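Local structure of Melibiose/raffinose/stachyose-binding protein MelE (Bacillus subtilis subsp. subtilis str. 168, 4R6H) at residues 200-212 against 292-304. The protein binds melibiose, raffinose and stachyose as the solute-binding component of the MelEDC-MsmX ABC transporter that imports them. Residues are numbered along the deposited sequence; the frame is centred on the assembly and turned at random.
Sequences QFATPLLITDPAH and TPAIHPGDDPIWI
H296 points its ring edge at the last turn of helix 192-206, where NE2 donates to L205 O over 2.7 Å, nearly straight at 163° and with the oxygen in the ring plane. That carbonyl lies at the helix end, where fewer amides remain to pair with it, and a histidine supplies a flat N-H donor that can also stack. H212 lies over one face of this imidazole: its CB sits 3.6 Å from the H296 ring centroid, and the two rings form an offset stack with planes 17° apart. H212 is itself steadied by ND1, which donates to D209 OD2 at 2.7 Å, approaching from above the carboxylate plane. With an alanine here instead of H296, L205 O would probably lose its histidine donor and H212 the ring it stacks on.

Further along, T208 OG1 donates to the syn lone pair of D299 OD2 at 2.7 Å. The threonine's chi1 of 50° sets OG1 between backbone N and carbonyl carbon, leaving CG2 to meet I302 CG1. A water joins D299 OD2 to P204 O and H296 N, so the aspartate ties helix end and loop together. At the other end Q200, its OE1 held by Q196, reaches T292 OG1 through NE2 at 3.0 Å on a bent path; NE2 also donates to G144 O.

Between these polar ends the packing is mostly apolar. P204, at the helix kink where its nitrogen has no hydrogen to donate, covers P293 O with CG at 3.5 Å, a carbonyl buried without a partner, and also touches I295 CD1. The F201 ring meets T292 CG2 obliquely at 3.7 Å and P293 CD. The arrangement is helix-end-to-loop packing within one alpha/beta lobe of a family 1 solute-binding protein, joining helix 192-206 to the loop, with its type II turn at 296-299, that leads into strand 303-306.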
ATOM      1  N   GLN A 200      -0.552   4.943  -7.591  1.00 16.88           N
ATOM      2  CA  GLN A 200       0.308   3.893  -8.070  1.00 15.70           C
ATOM      3  C   GLN A 200       1.014   4.307  -9.357  1.00 17.70           C
ATOM      4  O   GLN A 200       2.206   4.106  -9.473  1.00 17.19           O
ATOM      5  CB  GLN A 200      -0.409   2.557  -8.320  1.00 17.35           C
ATOM      6  CG  GLN A 200      -0.683   1.752  -7.084  1.00 24.75           C
ATOM      7  CD  GLN A 200      -1.305   0.385  -7.349  1.00 17.43           C
ATOM      8  OE1 GLN A 200      -2.208  -0.002  -6.631  1.00 23.34           O
ATOM      9  NE2 GLN A 200      -0.712  -0.396  -8.247  1.00 20.08           N
ATOM     10  N   PHE A 201       0.258   4.876 -10.310  1.00 16.55           N
ATOM     11  CA  PHE A 201       0.877   5.180 -11.614  1.00 17.39           C
ATOM     12  C   PHE A 201       1.764   6.425 -11.575  1.00 16.92           C
ATOM     13  O   PHE A 201       2.591   6.628 -12.459  1.00 17.32           O
ATOM     14  CB  PHE A 201      -0.142   5.207 -12.744  1.00 17.06           C
ATOM     15  CG  PHE A 201      -0.562   3.847 -13.224  1.00 16.59           C
ATOM     16  CD1 PHE A 201       0.313   3.034 -13.963  1.00 16.44           C
ATOM     17  CD2 PHE A 201      -1.827   3.375 -12.963  1.00 18.83           C
ATOM     18  CE1 PHE A 201      -0.109   1.796 -14.414  1.00 18.80           C
ATOM     19  CE2 PHE A 201      -2.266   2.151 -13.442  1.00 18.78           C
ATOM     20  CZ  PHE A 201      -1.375   1.341 -14.163  1.00 18.15           C
ATOM     21  N   ALA A 202       1.618   7.261 -10.556  1.00 16.73           N
ATOM     22  CA  ALA A 202       2.529   8.401 -10.395  1.00 16.97           C
ATOM     23  C   ALA A 202       3.977   7.961 -10.234  1.00 17.59           C
ATOM     24  O   ALA A 202       4.900   8.648 -10.650  1.00 17.19           O
ATOM     25  CB  ALA A 202       2.134   9.225  -9.177  1.00 16.93           C
ATOM     26  N   THR A 203       4.206   6.782  -9.647  1.00 17.76           N
ATOM     27  CA  THR A 203       5.564   6.247  -9.491  1.00 17.36           C
ATOM     28  C   THR A 203       6.289   5.947 -10.825  1.00 17.50           C
ATOM     29  O   THR A 203       7.362   6.549 -11.061  1.00 17.47           O
ATOM     30  CB  THR A 203       5.561   5.068  -8.480  1.00 15.95           C
ATOM     31  OG1 THR A 203       5.312   5.574  -7.145  1.00 18.13           O
ATOM     32  CG2 THR A 203       6.860   4.305  -8.450  1.00 17.94           C
ATOM     33  N   PRO A 204       5.709   5.120 -11.718  1.00 16.69           N
ATOM     34  CA  PRO A 204       6.396   4.956 -13.023  1.00 15.36           C
ATOM     35  C   PRO A 204       6.426   6.263 -13.796  1.00 17.51           C
ATOM     36  O   PRO A 204       7.377   6.492 -14.573  1.00 17.83           O
ATOM     37  CB  PRO A 204       5.548   3.916 -13.743  1.00 18.48           C
ATOM     38  CG  PRO A 204       4.259   3.790 -12.994  1.00 17.67           C
ATOM     39  CD  PRO A 204       4.583   4.172 -11.570  1.00 18.04           C
ATOM     40  N   LEU A 205       5.462   7.154 -13.603  1.00 16.71           N
ATOM     41  CA  LEU A 205       5.461   8.401 -14.396  1.00 16.77           C
ATOM     42  C   LEU A 205       6.575   9.330 -13.961  1.00 18.92           C
ATOM     43  O   LEU A 205       7.273   9.881 -14.819  1.00 18.35           O
ATOM     44  CB  LEU A 205       4.139   9.120 -14.286  1.00 16.91           C
ATOM     45  CG  LEU A 205       3.996  10.462 -15.042  1.00 17.91           C
ATOM     46  CD1 LEU A 205       4.014  10.204 -16.514  1.00 19.14           C
ATOM     47  CD2 LEU A 205       2.719  11.122 -14.616  1.00 18.23           C
ATOM     48  N   LEU A 206       6.783   9.464 -12.660  1.00 16.46           N
ATOM     49  CA  LEU A 206       7.545  10.574 -12.111  1.00 17.98           C
ATOM     50  C   LEU A 206       8.775  10.198 -11.288  1.00 21.00           C
ATOM     51  O   LEU A 206       9.557  11.075 -10.961  1.00 21.02           O
ATOM     52  CB  LEU A 206       6.644  11.507 -11.263  1.00 18.70           C
ATOM     53  CG  LEU A 206       5.389  12.054 -11.923  1.00 19.03           C
ATOM     54  CD1 LEU A 206       4.465  12.723 -10.939  1.00 22.88           C
ATOM     55  CD2 LEU A 206       5.783  13.037 -13.020  1.00 19.73           C
ATOM     56  N   ILE A 207       8.906   8.920 -10.932  1.00 17.54           N
ATOM     57  CA  ILE A 207       9.903   8.477  -9.973  1.00 18.17           C
ATOM     58  C   ILE A 207      10.915   7.475 -10.488  1.00 20.51           C
ATOM     59  O   ILE A 207      12.119   7.696 -10.321  1.00 22.23           O
ATOM     60  CB  ILE A 207       9.226   7.893  -8.702  1.00 18.11           C
ATOM     61  CG1 ILE A 207       8.231   8.888  -8.089  1.00 21.94           C
ATOM     62  CG2 ILE A 207      10.269   7.475  -7.688  1.00 25.18           C
ATOM     63  CD1 ILE A 207       8.795  10.255  -7.726  1.00 22.96           C
ATOM     64  N   THR A 208      10.488   6.379 -11.120  1.00 17.60           N
ATOM     65  CA  THR A 208      11.381   5.230 -11.318  1.00 19.16           C
ATOM     66  C   THR A 208      12.453   5.437 -12.389  1.00 20.73           C
ATOM     67  O   THR A 208      13.533   4.825 -12.291  1.00 24.18           O
ATOM     68  CB  THR A 208      10.636   3.933 -11.605  1.00 21.00           C
ATOM     69  OG1 THR A 208       9.692   4.132 -12.649  1.00 20.82           O
ATOM     70  CG2 THR A 208       9.882   3.472 -10.357  1.00 21.99           C
ATOM     71  N   ASP A 209      12.169   6.247 -13.399  1.00 20.86           N
ATOM     72  CA  ASP A 209      13.120   6.368 -14.556  1.00 22.86           C
ATOM     73  C   ASP A 209      14.082   7.510 -14.275  1.00 19.84           C
ATOM     74  O   ASP A 209      13.676   8.635 -14.167  1.00 23.95           O
ATOM     75  CB  ASP A 209      12.335   6.564 -15.844  1.00 20.83           C
ATOM     76  CG  ASP A 209      13.203   6.555 -17.073  1.00 29.90           C
ATOM     77  OD1 ASP A 209      14.402   6.268 -16.981  1.00 43.74           O
ATOM     78  OD2 ASP A 209      12.647   6.848 -18.133  1.00 25.45           O
ATOM     79  N   PRO A 210      15.395   7.196 -14.134  1.00 29.09           N
ATOM     80  CA  PRO A 210      16.353   8.276 -13.806  1.00 30.17           C
ATOM     81  C   PRO A 210      16.358   9.427 -14.827  1.00 32.84           C
ATOM     82  O   PRO A 210      16.496  10.585 -14.444  1.00 33.73           O
ATOM     83  CB  PRO A 210      17.719   7.569 -13.777  1.00 35.35           C
ATOM     84  CG  PRO A 210      17.486   6.138 -14.052  1.00 35.83           C
ATOM     85  CD  PRO A 210      16.021   5.872 -14.274  1.00 32.30           C
ATOM     86  N   ALA A 211      16.127   9.117 -16.104  1.00 32.24           N
ATOM     87  CA  ALA A 211      16.077  10.156 -17.124  1.00 47.04           C
ATOM     88  C   ALA A 211      14.747  10.919 -17.179  1.00 34.16           C
ATOM     89  O   ALA A 211      14.653  11.923 -17.870  1.00 42.40           O
ATOM     90  CB  ALA A 211      16.380   9.554 -18.489  1.00 43.42           C
ATOM     91  N   HIS A 212      13.719  10.432 -16.457  1.00 26.81           N
ATOM     92  CA  HIS A 212      12.392  11.015 -16.504  1.00 24.93           C
ATOM     93  C   HIS A 212      11.764  10.994 -15.144  1.00 27.83           C
ATOM     94  O   HIS A 212      10.719  10.367 -14.921  1.00 36.02           O
ATOM     95  CB  HIS A 212      11.503  10.292 -17.553  1.00 31.97           C
ATOM     96  CG  HIS A 212      12.119  10.267 -18.917  1.00 30.15           C
ATOM     97  ND1 HIS A 212      12.707   9.146 -19.457  1.00 29.57           N
ATOM     98  CD2 HIS A 212      12.332  11.265 -19.809  1.00 28.13           C
ATOM     99  CE1 HIS A 212      13.217   9.439 -20.640  1.00 30.31           C
ATOM    100  NE2 HIS A 212      12.991  10.715 -20.882  1.00 30.16           N
ATOM    101  N   THR A 292       2.940  -3.049 -11.243  1.00 15.28           N
ATOM    102  CA  THR A 292       2.431  -1.849 -11.912  1.00 16.50           C
ATOM    103  C   THR A 292       3.193  -1.648 -13.206  1.00 17.22           C
ATOM    104  O   THR A 292       4.421  -1.602 -13.185  1.00 17.57           O
ATOM    105  CB  THR A 292       2.603  -0.600 -11.017  1.00 16.93           C
ATOM    106  OG1 THR A 292       1.877  -0.788  -9.792  1.00 16.73           O
ATOM    107  CG2 THR A 292       2.049   0.636 -11.683  1.00 18.09           C
ATOM    108  N   PRO A 293       2.477  -1.547 -14.349  1.00 15.70           N
ATOM    109  CA  PRO A 293       3.190  -1.297 -15.603  1.00 16.65           C
ATOM    110  C   PRO A 293       4.009  -0.014 -15.606  1.00 16.59           C
ATOM    111  O   PRO A 293       3.608   1.000 -15.022  1.00 19.11           O
ATOM    112  CB  PRO A 293       2.060  -1.209 -16.613  1.00 16.31           C
ATOM    113  CG  PRO A 293       0.965  -2.078 -16.063  1.00 17.93           C
ATOM    114  CD  PRO A 293       1.055  -1.822 -14.561  1.00 17.58           C
ATOM    115  N   ALA A 294       5.121  -0.073 -16.330  1.00 17.26           N
ATOM    116  CA  ALA A 294       5.962   1.084 -16.576  1.00 18.85           C
ATOM    117  C   ALA A 294       5.316   2.019 -17.599  1.00 17.72           C
ATOM    118  O   ALA A 294       4.411   1.630 -18.338  1.00 19.56           O
ATOM    119  CB  ALA A 294       7.312   0.615 -17.102  1.00 19.98           C
ATOM    120  N   ILE A 295       5.813   3.257 -17.599  1.00 17.07           N
ATOM    121  CA  ILE A 295       5.300   4.296 -18.490  1.00 18.46           C
ATOM    122  C   ILE A 295       6.344   4.782 -19.484  1.00 20.57           C
ATOM    123  O   ILE A 295       5.999   5.015 -20.649  1.00 22.81           O
ATOM    124  CB  ILE A 295       4.702   5.450 -17.645  1.00 17.87           C
ATOM    125  CG1 ILE A 295       3.352   4.995 -17.080  1.00 18.84           C
ATOM    126  CG2 ILE A 295       4.459   6.738 -18.480  1.00 21.40           C
ATOM    127  CD1 ILE A 295       2.777   5.894 -15.992  1.00 19.77           C
ATOM    128  N   HIS A 296       7.573   4.978 -19.051  1.00 19.00           N
ATOM    129  CA  HIS A 296       8.617   5.464 -19.951  1.00 19.44           C
ATOM    130  C   HIS A 296       9.347   4.317 -20.653  1.00 22.42           C
ATOM    131  O   HIS A 296       9.532   3.247 -20.107  1.00 20.29           O
ATOM    132  CB  HIS A 296       9.612   6.302 -19.178  1.00 18.10           C
ATOM    133  CG  HIS A 296       9.005   7.504 -18.552  1.00 19.27           C
ATOM    134  ND1 HIS A 296       8.660   8.625 -19.272  1.00 22.44           N
ATOM    135  CD2 HIS A 296       8.620   7.743 -17.275  1.00 19.39           C
ATOM    136  CE1 HIS A 296       8.097   9.502 -18.469  1.00 25.39           C
ATOM    137  NE2 HIS A 296       8.044   8.985 -17.254  1.00 19.33           N
ATOM    138  N   PRO A 297       9.792   4.556 -21.886  1.00 23.19           N
ATOM    139  CA  PRO A 297      10.467   3.494 -22.633  1.00 25.74           C
ATOM    140  C   PRO A 297      11.702   2.990 -21.932  1.00 22.05           C
ATOM    141  O   PRO A 297      12.494   3.755 -21.397  1.00 24.75           O
ATOM    142  CB  PRO A 297      10.853   4.156 -23.975  1.00 28.68           C
ATOM    143  CG  PRO A 297      10.394   5.568 -23.920  1.00 25.67           C
ATOM    144  CD  PRO A 297       9.671   5.830 -22.636  1.00 33.01           C
ATOM    145  N   GLY A 298      11.825   1.668 -21.921  1.00 23.02           N
ATOM    146  CA  GLY A 298      12.970   1.019 -21.313  1.00 29.23           C
ATOM    147  C   GLY A 298      12.859   0.817 -19.813  1.00 33.06           C
ATOM    148  O   GLY A 298      13.680   0.108 -19.254  1.00 28.31           O
ATOM    149  N   ASP A 299      11.882   1.456 -19.149  1.00 23.02           N
ATOM    150  CA  ASP A 299      11.745   1.318 -17.706  1.00 20.99           C
ATOM    151  C   ASP A 299      11.018   0.010 -17.364  1.00 19.60           C
ATOM    152  O   ASP A 299      10.270  -0.505 -18.161  1.00 24.00           O
ATOM    153  CB  ASP A 299      10.992   2.527 -17.162  1.00 21.04           C
ATOM    154  CG  ASP A 299      11.131   2.706 -15.660  1.00 22.73           C
ATOM    155  OD1 ASP A 299      12.063   2.167 -15.022  1.00 24.54           O
ATOM    156  OD2 ASP A 299      10.283   3.438 -15.149  1.00 21.89           O
ATOM    157  N   ASP A 300      11.296  -0.514 -16.169  1.00 22.22           N
ATOM    158  CA  ASP A 300      10.740  -1.780 -15.720  1.00 21.03           C
ATOM    159  C   ASP A 300       9.440  -1.540 -14.937  1.00 18.91           C
ATOM    160  O   ASP A 300       9.290  -0.501 -14.266  1.00 20.89           O
ATOM    161  CB  ASP A 300      11.740  -2.475 -14.785  1.00 21.79           C
ATOM    162  CG  ASP A 300      13.022  -2.940 -15.495  1.00 29.40           C
ATOM    163  OD1 ASP A 300      12.970  -3.221 -16.697  1.00 28.38           O
ATOM    164  OD2 ASP A 300      14.059  -3.079 -14.816  1.00 39.35           O
ATOM    165  N   PRO A 301       8.550  -2.536 -14.973  1.00 18.21           N
ATOM    166  CA  PRO A 301       7.401  -2.543 -14.057  1.00 19.51           C
ATOM    167  C   PRO A 301       7.884  -2.533 -12.606  1.00 18.43           C
ATOM    168  O   PRO A 301       9.047  -2.873 -12.308  1.00 20.47           O
ATOM    169  CB  PRO A 301       6.663  -3.838 -14.392  1.00 20.36           C
ATOM    170  CG  PRO A 301       7.155  -4.218 -15.770  1.00 29.61           C
ATOM    171  CD  PRO A 301       8.528  -3.670 -15.910  1.00 24.99           C
ATOM    172  N   ILE A 302       6.993  -2.158 -11.710  1.00 17.79           N
ATOM    173  CA  ILE A 302       7.375  -1.869 -10.336  1.00 17.86           C
ATOM    174  C   ILE A 302       6.264  -2.335  -9.393  1.00 17.10           C
ATOM    175  O   ILE A 302       5.073  -2.169  -9.681  1.00 17.55           O
ATOM    176  CB  ILE A 302       7.675  -0.323 -10.202  1.00 18.92           C
ATOM    177  CG1 ILE A 302       8.350   0.046  -8.905  1.00 20.46           C
ATOM    178  CG2 ILE A 302       6.424   0.519 -10.408  1.00 19.73           C
ATOM    179  CD1 ILE A 302       9.753  -0.433  -8.796  1.00 21.91           C
ATOM    180  N   TRP A 303       6.662  -2.924  -8.248  1.00 18.02           N
ATOM    181  CA  TRP A 303       5.714  -3.118  -7.142  1.00 17.23           C
ATOM    182  C   TRP A 303       5.632  -1.862  -6.272  1.00 18.55           C
ATOM    183  O   TRP A 303       6.659  -1.278  -5.933  1.00 17.96           O
ATOM    184  CB  TRP A 303       6.142  -4.275  -6.248  1.00 16.90           C
ATOM    185  CG  TRP A 303       6.053  -5.667  -6.826  1.00 15.63           C
ATOM    186  CD1 TRP A 303       7.075  -6.540  -6.972  1.00 16.89           C
ATOM    187  CD2 TRP A 303       4.883  -6.356  -7.260  1.00 16.05           C
ATOM    188  NE1 TRP A 303       6.647  -7.700  -7.501  1.00 17.06           N
ATOM    189  CE2 TRP A 303       5.288  -7.634  -7.686  1.00 17.60           C
ATOM    190  CE3 TRP A 303       3.530  -6.007  -7.363  1.00 16.31           C
ATOM    191  CZ2 TRP A 303       4.402  -8.561  -8.203  1.00 16.27           C
ATOM    192  CZ3 TRP A 303       2.634  -6.931  -7.838  1.00 16.81           C
ATOM    193  CH2 TRP A 303       3.061  -8.187  -8.281  1.00 15.70           C
ATOM    194  N   ILE A 304       4.428  -1.481  -5.882  1.00 15.99           N
ATOM    195  CA  ILE A 304       4.214  -0.287  -5.056  1.00 18.18           C
ATOM    196  C   ILE A 304       3.832  -0.671  -3.666  1.00 17.39           C
ATOM    197  O   ILE A 304       2.929  -1.509  -3.453  1.00 18.16           O
ATOM    198  CB  ILE A 304       3.102   0.615  -5.620  1.00 18.91           C
ATOM    199  CG1 ILE A 304       3.382   1.046  -7.087  1.00 22.10           C
ATOM    200  CG2 ILE A 304       2.875   1.812  -4.739  1.00 20.09           C
ATOM    201  CD1 ILE A 304       4.691   1.736  -7.272  1.00 22.70           C
TER
HETATM  202  O   HOH W   1       8.112   4.433 -16.276  1.00 18.38           O
HETATM  203  O   HOH W   2       7.804   1.713 -13.354  1.00 27.39           O
HETATM  204  O   HOH W   3      14.585   2.433 -13.309  1.00 39.77           O
HETATM  205  O   HOH W   4      14.396   4.022 -19.404  1.00 50.34           O